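Local coordinates for flagellar biosynthetic protein FliP (Thermotoga maritima MSB8, PDB 5H72), which probably takes part in flagellum-specific protein export as a membrane protein of the type III export gate, represented here by its periplasmic fragment, at residues Asn26-Ile29 with Arg30-Ile34; Ala63-Ala66 with Val67-Pro70. All coordinates share one frame; numbering follows the deposited sequence.

Interaction 1. Residues Asn26-Ile29 with Arg30-Ile34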
# COMPACT_ATOMS: atom_id res chain seq x y z
N ASN A 26 -12.05 -0.63 5.41
CA ASN A 26 -12.24 0.68 4.78
C ASN A 26 -12.37 1.78 5.83
O ASN A 26 -11.75 2.84 5.73
CB ASN A 26 -13.47 0.66 3.85
CG ASN A 26 -13.75 2.02 3.21
OD1 ASN A 26 -12.99 2.49 2.35
ND2 ASN A 26 -14.85 2.66 3.60
N THR A 27 -13.17 1.51 6.86
CA THR A 27 -13.39 2.48 7.93
C THR A 27 -12.08 2.77 8.66
O THR A 27 -11.75 3.93 8.90
CB THR A 27 -14.44 1.98 8.94
OG1 THR A 27 -15.70 1.80 8.27
CG2 THR A 27 -14.63 2.98 10.07
N ARG A 28 -11.33 1.73 8.97
CA ARG A 28 -10.05 1.89 9.65
C ARG A 28 -9.09 2.76 8.83
O ARG A 28 -8.44 3.66 9.35
CB ARG A 28 -9.42 0.53 9.93
CG ARG A 28 -8.04 0.57 10.54
CD ARG A 28 -8.05 0.67 12.07
NE ARG A 28 -8.59 1.94 12.58
CZ ARG A 28 -7.86 3.02 12.82
NH1 ARG A 28 -6.55 3.02 12.58
NH2 ARG A 28 -8.43 4.12 13.29
N ILE A 29 -9.03 2.51 7.53
CA ILE A 29 -8.12 3.24 6.66
C ILE A 29 -8.56 4.69 6.51
O ILE A 29 -7.73 5.59 6.54
CB ILE A 29 -8.01 2.57 5.28
CG1 ILE A 29 -7.37 1.18 5.44
CG2 ILE A 29 -7.17 3.40 4.33
CD1 ILE A 29 -7.39 0.35 4.19
N ARG A 30 -9.87 4.93 6.37
CA ARG A 30 -10.38 6.30 6.35
C ARG A 30 -10.00 7.04 7.62
O ARG A 30 -9.53 8.17 7.57
CB ARG A 30 -11.90 6.32 6.19
CG ARG A 30 -12.37 6.04 4.77
CD ARG A 30 -13.88 6.18 4.66
NE ARG A 30 -14.34 7.53 4.96
CZ ARG A 30 -14.39 8.51 4.06
NH1 ARG A 30 -14.02 8.29 2.81
NH2 ARG A 30 -14.82 9.71 4.41
N GLU A 31 -10.19 6.38 8.76
CA GLU A 31 -9.90 6.98 10.07
C GLU A 31 -8.43 7.37 10.23
O GLU A 31 -8.14 8.43 10.78
CB GLU A 31 -10.32 6.04 11.21
CG GLU A 31 -11.83 5.99 11.46
CD GLU A 31 -12.22 5.05 12.62
OE1 GLU A 31 -11.32 4.38 13.20
OE2 GLU A 31 -13.43 4.97 12.94
N PHE A 32 -7.49 6.55 9.76
CA PHE A 32 -6.09 6.94 9.94
C PHE A 32 -5.65 7.94 8.86
O PHE A 32 -4.80 8.78 9.13
CB PHE A 32 -5.14 5.70 10.04
CG PHE A 32 -4.68 5.09 8.75
CD1 PHE A 32 -3.85 5.77 7.86
CD2 PHE A 32 -4.98 3.76 8.47
CE1 PHE A 32 -3.41 5.18 6.70
CE2 PHE A 32 -4.53 3.15 7.30
CZ PHE A 32 -3.74 3.87 6.41
N MET A 33 -6.25 7.90 7.68
CA MET A 33 -5.98 8.94 6.69
C MET A 33 -6.44 10.28 7.23
O MET A 33 -5.69 11.26 7.22
CB MET A 33 -6.67 8.63 5.35
CG MET A 33 -6.02 7.49 4.58
SD MET A 33 -6.57 7.32 2.87
CE MET A 33 -8.33 7.07 3.07
N ILE A 34 -7.67 10.31 7.74
CA ILE A 34 -8.23 11.52 8.32
C ILE A 34 -7.38 12.02 9.50
O ILE A 34 -7.07 13.21 9.59
CB ILE A 34 -9.68 11.29 8.76
CG1 ILE A 34 -10.58 11.24 7.52
CG2 ILE A 34 -10.15 12.38 9.71
CD1 ILE A 34 -11.97 10.70 7.79
O HOH W 1 -11.32 1.46 13.04

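Interaction 2. Residues Ala63-Ala66 with Val67-Pro70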
# COMPACT_ATOMS: atom_id res chain seq x y z
N ALA A 63 -15.62 13.62 2.69
CA ALA A 63 -14.97 13.39 1.41
C ALA A 63 -14.96 11.91 1.07
O ALA A 63 -14.60 11.07 1.90
CB ALA A 63 -13.56 13.95 1.41
N PRO A 64 -15.37 11.57 -0.16
CA PRO A 64 -15.27 10.19 -0.64
C PRO A 64 -13.80 9.78 -0.82
O PRO A 64 -12.92 10.64 -0.86
CB PRO A 64 -16.00 10.23 -1.99
CG PRO A 64 -15.82 11.65 -2.45
CD PRO A 64 -15.90 12.48 -1.19
N ASN A 65 -13.55 8.48 -0.92
CA ASN A 65 -12.17 8.01 -1.01
C ASN A 65 -11.45 8.55 -2.24
O ASN A 65 -10.24 8.74 -2.21
CB ASN A 65 -12.13 6.49 -0.97
CG ASN A 65 -12.37 5.93 0.42
OD1 ASN A 65 -12.12 6.60 1.42
ND2 ASN A 65 -12.85 4.70 0.49
N ALA A 66 -12.18 8.83 -3.32
CA ALA A 66 -11.57 9.37 -4.54
C ALA A 66 -10.94 10.74 -4.30
O ALA A 66 -10.07 11.17 -5.07
CB ALA A 66 -12.61 9.47 -5.65
N VAL A 67 -11.38 11.41 -3.24
CA VAL A 67 -10.82 12.69 -2.84
C VAL A 67 -9.89 12.50 -1.66
O VAL A 67 -8.78 13.05 -1.62
CB VAL A 67 -11.95 13.69 -2.44
CG1 VAL A 67 -11.38 14.91 -1.74
CG2 VAL A 67 -12.76 14.10 -3.66
N LEU A 68 -10.35 11.73 -0.68
CA LEU A 68 -9.62 11.56 0.58
C LEU A 68 -8.24 10.93 0.37
O LEU A 68 -7.25 11.42 0.89
CB LEU A 68 -10.45 10.72 1.56
CG LEU A 68 -9.96 10.59 3.01
CD1 LEU A 68 -9.82 11.96 3.67
CD2 LEU A 68 -10.91 9.70 3.80
N ILE A 69 -8.18 9.86 -0.42
CA ILE A 69 -6.92 9.15 -0.61
C ILE A 69 -5.86 10.01 -1.32
O ILE A 69 -4.73 10.06 -0.85
CB ILE A 69 -7.15 7.82 -1.37
CG1 ILE A 69 -8.03 6.90 -0.52
CG2 ILE A 69 -5.83 7.14 -1.67
CD1 ILE A 69 -8.45 5.66 -1.24
N PRO A 70 -6.21 10.69 -2.43
CA PRO A 70 -5.19 11.56 -3.02
C PRO A 70 -4.74 12.70 -2.10
O PRO A 70 -3.55 13.04 -2.09
CB PRO A 70 -5.88 12.12 -4.27
CG PRO A 70 -6.94 11.16 -4.59
CD PRO A 70 -7.42 10.63 -3.28

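Interaction 1. Residues Asn26-Ile29 with Arg30-Ile34
Arg28 reaches along helix 17-39 to the carboxylate of Glu31, one turn on, and the two form a salt bridge. Arg28 CG stands anti to the backbone N (chi1 175°), and bends at chi2 and chi3 then fold the chain forward so that NH2 lies 2.9 Å from Glu31 OE1. That oxygen sits close to the guanidinium plane, at its edge, and offers its anti lone pair, the one turned away from OE2. Guanidinium and carboxylate are strongly twisted against each other, with 67° between their planes. A water closes the ring: it accepts from Arg28 NE at 2.8 Å and donates to Glu31 OE1. The other end of the guanidinium, NH1, makes salt bridges to Glu76 and Glu36 of the second subunit.

One residue beyond Glu31, Phe32 has its CG lodged between the backbone N and the carbonyl carbon (chi1 84°). This turns the ring back over the preceding turn, where Ile29 O lies 3.7 Å above one face, offset toward the rim. Ile29 CG1 runs alongside and meets Phe32 CE2 at 3.9 Å, while its CG2 branch touches Met33 CE at 4.0 Å. Arg30 passes beside Asn26, its CD 3.8 Å from Asn26 ND2; Asn26 OD1 and Arg30 NH1 both bond Asn65, and Arg30 NH2 goes to Ala63 O.

Gripped by Arg28 NH2 and the water, Glu31 OE1 is likely to fix the folded shape of Arg28 together with Glu76 and Glu36 of the second subunit, and the three carboxylates would offset its charge.

Interaction 2. Residues Ala63-Ala66 with Val67-Pro70
Pro64, at the N-cap position of helix 65-80, turns its carbonyl to the backbone N-H groups of both Val67 and Leu68. Leu68 N donates to Pro64 O at 2.8 Å, nearly straight (169°) and in the carbonyl plane, the usual i to i+4 bond of a helix. Val67 N also donates to Pro64 O, at 2.9 Å but more bent, from well above the carbonyl plane and off the lone pairs. One oxygen thus serves two donors in this first turn. The next bond follows the regular pattern, Ile69 N to Asn65 O at 2.9 Å.

There the ladder is interrupted. Pro70 has no N-H to give, so Ala66 O receives no backbone bond from it; the proline ring presses against that oxygen instead, with CG and CD each 3.2 Å from Ala66 O, and the helix is kinked at this step. The same ring packs on Leu49 and on Phe22 of the third subunit. With an alanine here the ring against Ala66 O is gone, and a gap is likely to open toward Leu49 and that Phe22.

The polar end of Asn65 is spoken for by helix 17-39: OD1 accepts from Arg30 NH1 and ND2 donates to Asn26 OD1. Ala63 O, just ahead of the helix, accepts from Arg30 NH2. Apolar groups close the turn: Val67 CG1, anti to its own backbone N (chi1 168°), meets Ala63 CB, while CG2 faces the Pro64 ring, and Val46 of helix 43-52 packs on both Ala63 and Val67. On another side, Ile69 CD1 lies over the base of the asparagine, 3.8 Å from Asn65 CB.

How the interactions relate
Both contacts are partly buried turns of helix, interaction 1 midway along helix 17-39 and interaction 2 at the start of helix 65-80, and they touch each other directly. Arg30 and Asn26 of the first supply the polar joint to Ala63 and Asn65 of the second, while Met33 CE meets Ile69 CG1 at 3.6 Å to add an apolar one. Their chemistry parts on the other sides. Residues 26-34 carry a charged flank with a bridging water, from which Arg28 reaches the second subunit, over an unbroken run of backbone bonds. Residues 63-70 are uncharged, bend at a proline, and bury Ala63, Val67 and Leu68, the first two against helix 43-52, with Pro70 reaching Phe22 of the third subunit.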